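GAF domain/HD domain protein (Geobacter sulfurreducens, PDB 3EEA) is of unknown function but may have phosphatase activity as a whole; the GAF domain described here has a pocket that holds a polyether in the crystal. Local coordinates at residues 57-60 and 61-65; 74-77 and 78-82; 97-100 and 101-105; 133-136 and 137-141. One frame throughout, in Å; residues are numbered along the deposited sequence.

Contact 1 (57-60 and 61-65); sequences SFLP and VFREM
L59 and R63, one helical turn apart, are the closest side-chain pair between 57-60 and 61-65. The leucine lies under the guanidinium of R63: its CG sits 4.0 Å from the guanidinium plane, over the centre, and CD2 comes within 3.8 Å of NH2. Two features bring the pair together. CG of L59 is anti to its own N (chi1 -162°), while the arginine chain bends at chi2 and chi3 and folds its flat end back over the leucine. Arginine suits an exposed helix face of this kind because an apolar branch can cover one face of the group while its N-H edges remain able to meet water. Beneath the pair runs the backbone ladder of a helical turn, with F62 N bonded to F58 O at 2.9 Å and R63 N to L59 O at 3.0 Å. This helix, 59-64, packs on strand 46-52 of the antiparallel sheet of a GAF domain; buried F62 rests there on P48 and S51 and meets Y37 edge-to-face. The other flank is looser. V61 CG2 reaches only the edge of the F58 ring, 4.4 Å from CD1, and that ring also lines the pocket occupied by the bound polyether. On the solvent side, P60, which lacks an N-H and so fits a first helical turn, accepts a weak bond from E64 N to its O at 3.2 Å.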
loop_
_atom_site.group_PDB
_atom_site.type_symbol
_atom_site.label_atom_id
_atom_site.label_comp_id
_atom_site.label_asym_id
_atom_site.label_seq_id
_atom_site.Cartn_x
_atom_site.Cartn_y
_atom_site.Cartn_z
ATOM N N SER A 57 19.614 -20.738 -4.522
ATOM C CA SER A 57 19.783 -22.054 -3.921
ATOM C C SER A 57 18.728 -22.349 -2.853
ATOM O O SER A 57 18.423 -23.509 -2.613
ATOM C CB SER A 57 21.178 -22.218 -3.316
ATOM O OG SER A 57 21.380 -21.316 -2.249
ATOM N N PHE A 58 18.155 -21.317 -2.226
ATOM C CA PHE A 58 17.149 -21.549 -1.176
ATOM C C PHE A 58 15.694 -21.584 -1.682
ATOM O O PHE A 58 14.766 -21.922 -0.935
ATOM C CB PHE A 58 17.330 -20.547 -0.048
ATOM C CG PHE A 58 18.587 -20.751 0.737
ATOM C CD1 PHE A 58 18.740 -21.877 1.550
ATOM C CD2 PHE A 58 19.635 -19.826 0.661
ATOM C CE1 PHE A 58 19.911 -22.082 2.279
ATOM C CE2 PHE A 58 20.812 -20.015 1.400
ATOM C CZ PHE A 58 20.942 -21.150 2.213
ATOM N N LEU A 59 15.481 -21.309 -2.956
ATOM C CA LEU A 59 14.139 -21.329 -3.485
ATOM C C LEU A 59 13.465 -22.721 -3.394
ATOM O O LEU A 59 12.317 -22.793 -2.987
ATOM C CB LEU A 59 14.116 -20.784 -4.906
ATOM C CG LEU A 59 12.784 -20.339 -5.468
ATOM C CD1 LEU A 59 12.153 -19.206 -4.600
ATOM C CD2 LEU A 59 13.036 -19.924 -6.942
ATOM N N PRO A 60 14.175 -23.821 -3.740
ATOM C CA PRO A 60 13.551 -25.155 -3.532
ATOM C C PRO A 60 13.222 -25.446 -2.066
ATOM O O PRO A 60 12.242 -26.109 -1.792
ATOM C CB PRO A 60 14.620 -26.148 -4.004
ATOM C CG PRO A 60 15.599 -25.346 -4.798
ATOM C CD PRO A 60 15.495 -23.913 -4.393
ATOM N N VAL A 61 14.052 -24.963 -1.148
ATOM C CA VAL A 61 13.804 -25.106 0.295
ATOM C C VAL A 61 12.524 -24.375 0.767
ATOM O O VAL A 61 11.661 -24.956 1.433
ATOM C CB VAL A 61 15.000 -24.573 1.114
ATOM C CG1 VAL A 61 14.666 -24.557 2.622
ATOM C CG2 VAL A 61 16.262 -25.401 0.808
ATOM N N PHE A 62 12.423 -23.092 0.422
ATOM C CA PHE A 62 11.201 -22.330 0.645
ATOM C C PHE A 62 9.970 -23.055 0.094
ATOM O O PHE A 62 8.971 -23.196 0.793
ATOM C CB PHE A 62 11.310 -20.936 -0.001
ATOM C CG PHE A 62 10.017 -20.181 -0.005
ATOM C CD1 PHE A 62 9.493 -19.711 1.188
ATOM C CD2 PHE A 62 9.287 -20.009 -1.167
ATOM C CE1 PHE A 62 8.305 -19.036 1.237
ATOM C CE2 PHE A 62 8.065 -19.360 -1.132
ATOM C CZ PHE A 62 7.569 -18.853 0.083
ATOM N N ARG A 63 10.036 -23.507 -1.152
ATOM C CA ARG A 63 8.838 -24.037 -1.811
ATOM C C ARG A 63 8.366 -25.366 -1.219
ATOM O O ARG A 63 7.176 -25.683 -1.308
ATOM C CB ARG A 63 9.036 -24.170 -3.298
ATOM C CG ARG A 63 9.252 -22.849 -3.993
ATOM C CD ARG A 63 8.490 -22.768 -5.309
ATOM N NE ARG A 63 9.400 -22.983 -6.406
ATOM C CZ ARG A 63 9.707 -22.093 -7.343
ATOM N NH1 ARG A 63 9.155 -20.877 -7.366
ATOM N NH2 ARG A 63 10.582 -22.434 -8.283
ATOM N N GLU A 64 9.248 -26.114 -0.590
ATOM C CA GLU A 64 8.870 -27.425 -0.084
ATOM C C GLU A 64 8.662 -27.516 1.426
ATOM O O GLU A 64 8.277 -28.571 1.911
ATOM C CB GLU A 64 9.916 -28.451 -0.492
ATOM C CG GLU A 64 11.203 -28.430 0.272
ATOM C CD GLU A 64 12.220 -29.345 -0.417
ATOM O OE1 GLU A 64 11.870 -29.931 -1.451
ATOM O OE2 GLU A 64 13.344 -29.507 0.063
ATOM N N MET A 65 8.973 -26.471 2.163
ATOM C CA MET A 65 9.021 -26.524 3.648
ATOM C C MET A 65 7.801 -25.831 4.316
ATOM O O MET A 65 7.782 -24.603 4.493
ATOM C CB MET A 65 10.346 -25.900 4.105
ATOM C CG MET A 65 10.606 -25.863 5.609
ATOM S SD MET A 65 12.180 -25.089 6.137
ATOM C CE MET A 65 11.987 -23.346 5.643
#

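Contact 2 (74-77 and 78-82); sequences LLKS and MLRKR
S77, M78 and K76 are the residues most buried by the contact in this turn of helix 73-81, an amphipathic helix of the GAF domain whose inner side lies against the antiparallel sheet. M78 belongs to that inner side. It runs beside L75, both pointing the same way, and its bend at chi3 (71°) turns the terminal methyl so that CE comes 3.7 Å from L75 CD1. A flexible thioether is well suited to filling space between a branched leucine and the sheet, where M78 touches F46 and A123 and L75 touches F46 and F125. L74, just before L75, lines the ligand pocket.

K76 lies on the outer side. Its chain stays extended as far as CE and crosses that of R80, with CE 4.0 Å from R80 NH2. The two cationic groups are near each other, K76 NZ being 4.4 Å from R80 NE; this proximity probably costs some energy, which solvent at this exposed face would reduce. S77 is small enough for the partly exposed border between the two sides, and its OG makes a weak bond back to P73 O. Its carbonyl takes the regular helical bond from K81 N at 3.0 Å. At the C-terminal end R82 leaves the helix with positive phi; its NE is bonded to T118 O, while NH1 meets R80 O at 3.3 Å, with the acceptor close to the guanidinium plane.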
loop_
_atom_site.group_PDB
_atom_site.type_symbol
_atom_site.label_atom_id
_atom_site.label_comp_id
_atom_site.label_asym_id
_atom_site.label_seq_id
_atom_site.Cartn_x
_atom_site.Cartn_y
_atom_site.Cartn_z
ATOM N N LEU A 74 8.391 -19.720 18.038
ATOM C CA LEU A 74 8.141 -18.336 17.586
ATOM C C LEU A 74 6.805 -18.202 16.863
ATOM O O LEU A 74 6.069 -17.182 17.012
ATOM C CB LEU A 74 9.242 -17.868 16.628
ATOM C CG LEU A 74 9.270 -16.383 16.239
ATOM C CD1 LEU A 74 9.892 -15.557 17.345
ATOM C CD2 LEU A 74 10.021 -16.160 14.922
ATOM N N LEU A 75 6.511 -19.218 16.058
ATOM C CA LEU A 75 5.350 -19.219 15.205
ATOM C C LEU A 75 4.140 -19.509 16.010
ATOM O O LEU A 75 3.062 -18.961 15.750
ATOM C CB LEU A 75 5.497 -20.283 14.128
ATOM C CG LEU A 75 4.755 -20.061 12.821
ATOM C CD1 LEU A 75 5.006 -18.653 12.257
ATOM C CD2 LEU A 75 5.126 -21.154 11.812
ATOM N N LYS A 76 4.275 -20.396 16.986
ATOM C CA LYS A 76 3.147 -20.645 17.862
ATOM C C LYS A 76 2.790 -19.377 18.631
ATOM O O LYS A 76 1.622 -19.085 18.821
ATOM C CB LYS A 76 3.403 -21.801 18.812
ATOM C CG LYS A 76 2.206 -22.140 19.657
ATOM C CD LYS A 76 2.398 -23.460 20.371
ATOM C CE LYS A 76 1.503 -23.532 21.566
ATOM N NZ LYS A 76 2.091 -22.796 22.753
ATOM N N SER A 77 3.799 -18.643 19.098
ATOM C CA SER A 77 3.571 -17.365 19.801
ATOM C C SER A 77 2.937 -16.323 18.928
ATOM O O SER A 77 1.977 -15.616 19.351
ATOM C CB SER A 77 4.896 -16.816 20.359
ATOM O OG SER A 77 5.321 -17.720 21.397
ATOM N N MET A 78 3.472 -16.174 17.721
ATOM C CA MET A 78 2.879 -15.207 16.760
ATOM C C MET A 78 1.388 -15.530 16.574
ATOM O O MET A 78 0.527 -14.641 16.595
ATOM C CB MET A 78 3.600 -15.307 15.390
ATOM C CG MET A 78 3.224 -14.233 14.358
ATOM S SD MET A 78 3.667 -14.659 12.615
ATOM C CE MET A 78 2.458 -15.973 12.292
ATOM N N LEU A 79 1.089 -16.797 16.303
ATOM C CA LEU A 79 -0.268 -17.251 16.066
ATOM C C LEU A 79 -1.230 -17.056 17.262
ATOM O O LEU A 79 -2.361 -16.536 17.089
ATOM C CB LEU A 79 -0.242 -18.708 15.661
ATOM C CG LEU A 79 -1.538 -19.403 15.290
ATOM C CD1 LEU A 79 -1.985 -18.836 13.933
ATOM C CD2 LEU A 79 -1.368 -20.978 15.202
ATOM N N ARG A 80 -0.777 -17.443 18.459
ATOM C CA ARG A 80 -1.586 -17.345 19.662
ATOM C C ARG A 80 -1.909 -15.881 20.015
ATOM O O ARG A 80 -3.055 -15.552 20.368
ATOM C CB ARG A 80 -0.855 -17.983 20.849
ATOM C CG ARG A 80 -0.789 -19.467 20.834
ATOM C CD ARG A 80 -2.009 -20.032 21.491
ATOM N NE ARG A 80 -1.990 -21.483 21.587
ATOM C CZ ARG A 80 -2.532 -22.328 20.728
ATOM N NH1 ARG A 80 -3.109 -21.900 19.609
ATOM N NH2 ARG A 80 -2.460 -23.632 20.978
ATOM N N LYS A 81 -0.909 -15.013 19.899
ATOM C CA LYS A 81 -1.053 -13.609 20.273
ATOM C C LYS A 81 -1.593 -12.778 19.122
ATOM O O LYS A 81 -2.023 -11.664 19.337
ATOM C CB LYS A 81 0.299 -13.002 20.653
ATOM C CG LYS A 81 0.905 -13.504 21.935
ATOM C CD LYS A 81 2.427 -13.184 21.945
ATOM C CE LYS A 81 3.099 -13.429 23.315
ATOM N NZ LYS A 81 2.681 -14.700 23.948
ATOM N N ARG A 82 -1.535 -13.290 17.883
ATOM C CA ARG A 82 -1.934 -12.515 16.700
ATOM C C ARG A 82 -1.135 -11.235 16.624
ATOM O O ARG A 82 -1.724 -10.204 16.309
ATOM C CB ARG A 82 -3.389 -12.026 16.760
ATOM C CG ARG A 82 -4.364 -12.919 16.270
ATOM C CD ARG A 82 -4.610 -13.950 17.252
ATOM N NE ARG A 82 -5.970 -14.400 17.065
ATOM C CZ ARG A 82 -6.563 -15.297 17.832
ATOM N NH1 ARG A 82 -5.912 -15.863 18.835
ATOM N NH2 ARG A 82 -7.811 -15.621 17.590
#

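Contact 3 (97-100 and 101-105); sequences TPKL and RKLLR
R101 folds back over the start of its own helix, laying a guanidinium face on the T97-P98 peptide, with T97 C 4.0 Å from the plane and over its centre. NH1 ends 3.4 Å from P98 CA, beside the proline ring. The first torsion (chi1 -70°) sets CG beside the backbone N, and a bend at chi3 turns the head; NE is bonded to S93 O, which helps fix its rotation. Proline suits this first turn, where no carbonyl needs its missing N-H, and T97 O accepts from R101 N at 2.9 Å. K102 bends at both chi3 and chi4, so that its ammonium curls back to P98 O in a weak 3.5 Å bond. On another flank K99 and L103 run side by side, K99 CG lying 4.0 Å from L103 CD2: the lysine lends its aliphatic stem to a leucine that lines the ligand pocket. L104 meets chiefly the L100 carbonyl, its CG 3.2 Å from L100 O, while L104 CD1 stays 4.3 Å from L100 CB. This short helix, 98-103, lies between strands 85-87 and 107-116 in the chain of the GAF domain; L100 rests on I72, ahead of helix 73-81, and K99 on M65, after helix 59-64.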
loop_
_atom_site.group_PDB
_atom_site.type_symbol
_atom_site.label_atom_id
_atom_site.label_comp_id
_atom_site.label_asym_id
_atom_site.label_seq_id
_atom_site.Cartn_x
_atom_site.Cartn_y
_atom_site.Cartn_z
ATOM N N THR A 97 13.704 -23.816 15.450
ATOM C CA THR A 97 14.321 -25.081 15.145
ATOM C C THR A 97 15.874 -24.964 14.945
ATOM O O THR A 97 16.376 -23.928 14.484
ATOM C CB THR A 97 13.606 -25.543 13.846
ATOM O OG1 THR A 97 12.558 -26.460 14.180
ATOM C CG2 THR A 97 14.527 -26.134 12.888
ATOM N N PRO A 98 16.651 -26.027 15.287
ATOM C CA PRO A 98 18.067 -26.035 14.892
ATOM C C PRO A 98 18.287 -25.727 13.409
ATOM O O PRO A 98 19.165 -24.926 13.074
ATOM C CB PRO A 98 18.498 -27.478 15.201
ATOM C CG PRO A 98 17.659 -27.855 16.378
ATOM C CD PRO A 98 16.346 -27.125 16.231
ATOM N N LYS A 99 17.505 -26.365 12.536
ATOM C CA LYS A 99 17.555 -26.084 11.094
ATOM C C LYS A 99 17.415 -24.564 10.826
ATOM O O LYS A 99 18.217 -23.981 10.070
ATOM C CB LYS A 99 16.485 -26.903 10.331
ATOM C CG LYS A 99 16.221 -26.455 8.871
ATOM C CD LYS A 99 15.696 -27.559 7.918
ATOM C CE LYS A 99 14.407 -28.300 8.399
ATOM N NZ LYS A 99 13.120 -27.505 8.274
ATOM N N LEU A 100 16.446 -23.925 11.482
ATOM C CA LEU A 100 16.133 -22.511 11.197
ATOM C C LEU A 100 17.177 -21.559 11.790
ATOM O O LEU A 100 17.543 -20.578 11.138
ATOM C CB LEU A 100 14.731 -22.145 11.696
ATOM C CG LEU A 100 13.605 -22.723 10.825
ATOM C CD1 LEU A 100 12.219 -22.642 11.485
ATOM C CD2 LEU A 100 13.586 -22.043 9.435
ATOM N N ARG A 101 17.683 -21.868 12.996
ATOM C CA ARG A 101 18.782 -21.083 13.581
ATOM C C ARG A 101 19.987 -20.979 12.623
ATOM O O ARG A 101 20.617 -19.922 12.503
ATOM C CB ARG A 101 19.248 -21.682 14.905
ATOM C CG ARG A 101 18.271 -21.536 16.031
ATOM C CD ARG A 101 18.856 -22.045 17.332
ATOM N NE ARG A 101 17.801 -22.639 18.169
ATOM C CZ ARG A 101 17.668 -23.941 18.451
ATOM N NH1 ARG A 101 18.536 -24.851 18.002
ATOM N NH2 ARG A 101 16.657 -24.346 19.214
ATOM N N LYS A 102 20.292 -22.069 11.935
ATOM C CA LYS A 102 21.440 -22.085 11.055
ATOM C C LYS A 102 21.124 -21.310 9.807
ATOM O O LYS A 102 21.915 -20.459 9.397
ATOM C CB LYS A 102 21.863 -23.513 10.712
ATOM C CG LYS A 102 22.461 -24.271 11.886
ATOM C CD LYS A 102 23.196 -25.543 11.431
ATOM C CE LYS A 102 22.236 -26.639 10.886
ATOM N NZ LYS A 102 21.407 -27.321 11.944
ATOM N N LEU A 103 19.961 -21.583 9.227
ATOM C CA LEU A 103 19.559 -20.919 8.000
ATOM C C LEU A 103 19.534 -19.391 8.156
ATOM O O LEU A 103 19.984 -18.688 7.258
ATOM C CB LEU A 103 18.202 -21.446 7.496
ATOM C CG LEU A 103 18.284 -22.620 6.520
ATOM C CD1 LEU A 103 19.435 -23.575 6.863
ATOM C CD2 LEU A 103 16.918 -23.338 6.432
ATOM N N LEU A 104 19.079 -18.915 9.310
ATOM C CA LEU A 104 18.783 -17.487 9.552
ATOM C C LEU A 104 19.838 -16.784 10.415
ATOM O O LEU A 104 19.629 -15.648 10.872
ATOM C CB LEU A 104 17.409 -17.375 10.231
ATOM C CG LEU A 104 16.229 -18.109 9.565
ATOM C CD1 LEU A 104 14.953 -18.020 10.439
ATOM C CD2 LEU A 104 15.994 -17.520 8.160
ATOM N N ARG A 105 20.972 -17.448 10.643
ATOM C CA ARG A 105 21.957 -16.969 11.625
ATOM C C ARG A 105 22.529 -15.562 11.322
ATOM O O ARG A 105 22.863 -14.834 12.238
ATOM C CB ARG A 105 23.112 -17.970 11.753
ATOM C CG ARG A 105 24.184 -17.820 10.680
ATOM C CD ARG A 105 24.968 -19.088 10.449
ATOM N NE ARG A 105 25.844 -18.896 9.306
ATOM C CZ ARG A 105 25.523 -19.133 8.034
ATOM N NH1 ARG A 105 24.318 -19.592 7.683
ATOM N NH2 ARG A 105 26.430 -18.912 7.094
#

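Contact 4 (133-136 and 137-141); sequences PPFS and DAETA
The carbonyl of S136 is gripped twice by one residue, T140. T140 N donates to S136 O at 2.8 Å, the first bond of the helical ladder, while T140 OG1 donates to the same S136 O at 2.9 Å from above the carbonyl plane. Threonine is apt at this buried site: its hydroxyl is satisfied locally while its methyl suits an apolar setting, and its side chain touches L110.

S136 and E139 are joined by a reciprocal pair of bonds, each side chain serving the other's backbone. S136 OG accepts from E139 N at 3.1 Å, and E139 OE1 accepts from S136 N at 2.9 Å, with an N-H...O angle of 166°. The serine hydroxyl reaches the helix because chi1 (68°) places OG between its own N and carbonyl carbon, and the glutamate extends beyond CG to bring its carboxylate back to the preceding loop. S136 N meets OE1 on the anti side, 20° out of the carboxylate plane. That oxygen also forms a salt bridge with R128, which would favour the charged form of the glutamate. F135 crosses E139 at about a right angle, with CB 3.9 Å from OE1, and its ring is buried against C108, L110 and M86. R128 joins this group as well, through a cation-pi contact with F135. D137, in the first turn, carries a negative charge that probably suits the positive end of the helix dipole. With S136 as N-cap and E139 three residues on, this is a classic capping box, here starting the long helix 137-158 of the GAF domain.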
loop_
_atom_site.group_PDB
_atom_site.type_symbol
_atom_site.label_atom_id
_atom_site.label_comp_id
_atom_site.label_asym_id
_atom_site.label_seq_id
_atom_site.Cartn_x
_atom_site.Cartn_y
_atom_site.Cartn_z
ATOM N N PRO A 133 20.967 -2.064 10.697
ATOM C CA PRO A 133 20.110 -1.841 11.867
ATOM C C PRO A 133 18.881 -2.719 11.774
ATOM O O PRO A 133 18.440 -3.008 10.656
ATOM C CB PRO A 133 19.687 -0.383 11.728
ATOM C CG PRO A 133 20.699 0.236 10.804
ATOM C CD PRO A 133 21.123 -0.845 9.878
ATOM N N PRO A 134 18.371 -3.187 12.917
ATOM C CA PRO A 134 17.107 -3.927 12.907
ATOM C C PRO A 134 15.952 -3.082 12.352
ATOM O O PRO A 134 16.038 -1.831 12.290
ATOM C CB PRO A 134 16.863 -4.273 14.392
ATOM C CG PRO A 134 17.750 -3.390 15.159
ATOM C CD PRO A 134 18.875 -2.938 14.281
ATOM N N PHE A 135 14.877 -3.741 11.935
ATOM C CA PHE A 135 13.687 -3.005 11.534
ATOM C C PHE A 135 13.239 -2.101 12.693
ATOM O O PHE A 135 13.100 -2.567 13.838
ATOM C CB PHE A 135 12.573 -3.941 11.113
ATOM C CG PHE A 135 12.916 -4.831 9.927
ATOM C CD1 PHE A 135 12.831 -4.368 8.632
ATOM C CD2 PHE A 135 13.350 -6.121 10.138
ATOM C CE1 PHE A 135 13.138 -5.201 7.573
ATOM C CE2 PHE A 135 13.677 -6.961 9.082
ATOM C CZ PHE A 135 13.550 -6.508 7.804
ATOM N N SER A 136 13.052 -0.829 12.384
ATOM C CA SER A 136 12.612 0.224 13.352
ATOM C C SER A 136 11.091 0.179 13.575
ATOM O O SER A 136 10.328 -0.436 12.801
ATOM C CB SER A 136 13.008 1.590 12.831
ATOM O OG SER A 136 12.283 1.998 11.655
ATOM N N ASP A 137 10.631 0.858 14.625
ATOM C CA ASP A 137 9.203 1.002 14.848
ATOM C C ASP A 137 8.557 1.689 13.637
ATOM O O ASP A 137 7.437 1.341 13.277
ATOM C CB ASP A 137 8.914 1.848 16.073
ATOM C CG ASP A 137 9.169 1.091 17.400
ATOM O OD1 ASP A 137 9.810 0.009 17.413
ATOM O OD2 ASP A 137 8.750 1.666 18.429
ATOM N N ALA A 138 9.207 2.705 13.071
ATOM C CA ALA A 138 8.654 3.399 11.901
ATOM C C ALA A 138 8.467 2.478 10.676
ATOM O O ALA A 138 7.394 2.498 10.009
ATOM C CB ALA A 138 9.527 4.581 11.500
ATOM N N GLU A 139 9.486 1.677 10.407
ATOM C CA GLU A 139 9.426 0.694 9.317
ATOM C C GLU A 139 8.360 -0.359 9.599
ATOM O O GLU A 139 7.549 -0.714 8.715
ATOM C CB GLU A 139 10.766 -0.003 9.144
ATOM C CG GLU A 139 11.828 0.872 8.495
ATOM C CD GLU A 139 13.242 0.271 8.575
ATOM O OE1 GLU A 139 13.579 -0.482 9.527
ATOM O OE2 GLU A 139 14.023 0.531 7.644
ATOM N N THR A 140 8.317 -0.854 10.842
ATOM C CA THR A 140 7.367 -1.873 11.219
ATOM C C THR A 140 5.910 -1.358 11.098
ATOM O O THR A 140 5.001 -2.122 10.758
ATOM C CB THR A 140 7.700 -2.470 12.622
ATOM O OG1 THR A 140 9.041 -3.000 12.549
ATOM C CG2 THR A 140 6.756 -3.589 12.968
ATOM N N ALA A 141 5.677 -0.105 11.425
ATOM C CA ALA A 141 4.332 0.474 11.336
ATOM C C ALA A 141 3.813 0.406 9.888
ATOM O O ALA A 141 2.674 0.005 9.662
ATOM C CB ALA A 141 4.326 1.903 11.814
#

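All four contacts are local turns around helices of one GAF domain, but their settings differ. Contacts 1 and 3 are surface turns on short helices, about 14 Å apart between centres, and they touch where M65 SD lies 3.4 Å from K99 NZ. Each lays an arginine over a neighbouring group, leucine in one and a peptide in the other. Contact 2 is partly buried, with apolar packing toward the sheet and like charges outside. Residues of contacts 1, 2 and 3 line the same ligand pocket. Contact 4, across the chain's centre from contact 1, is also partly buried, yet relies on polar capping bonds where a loop becomes a helix.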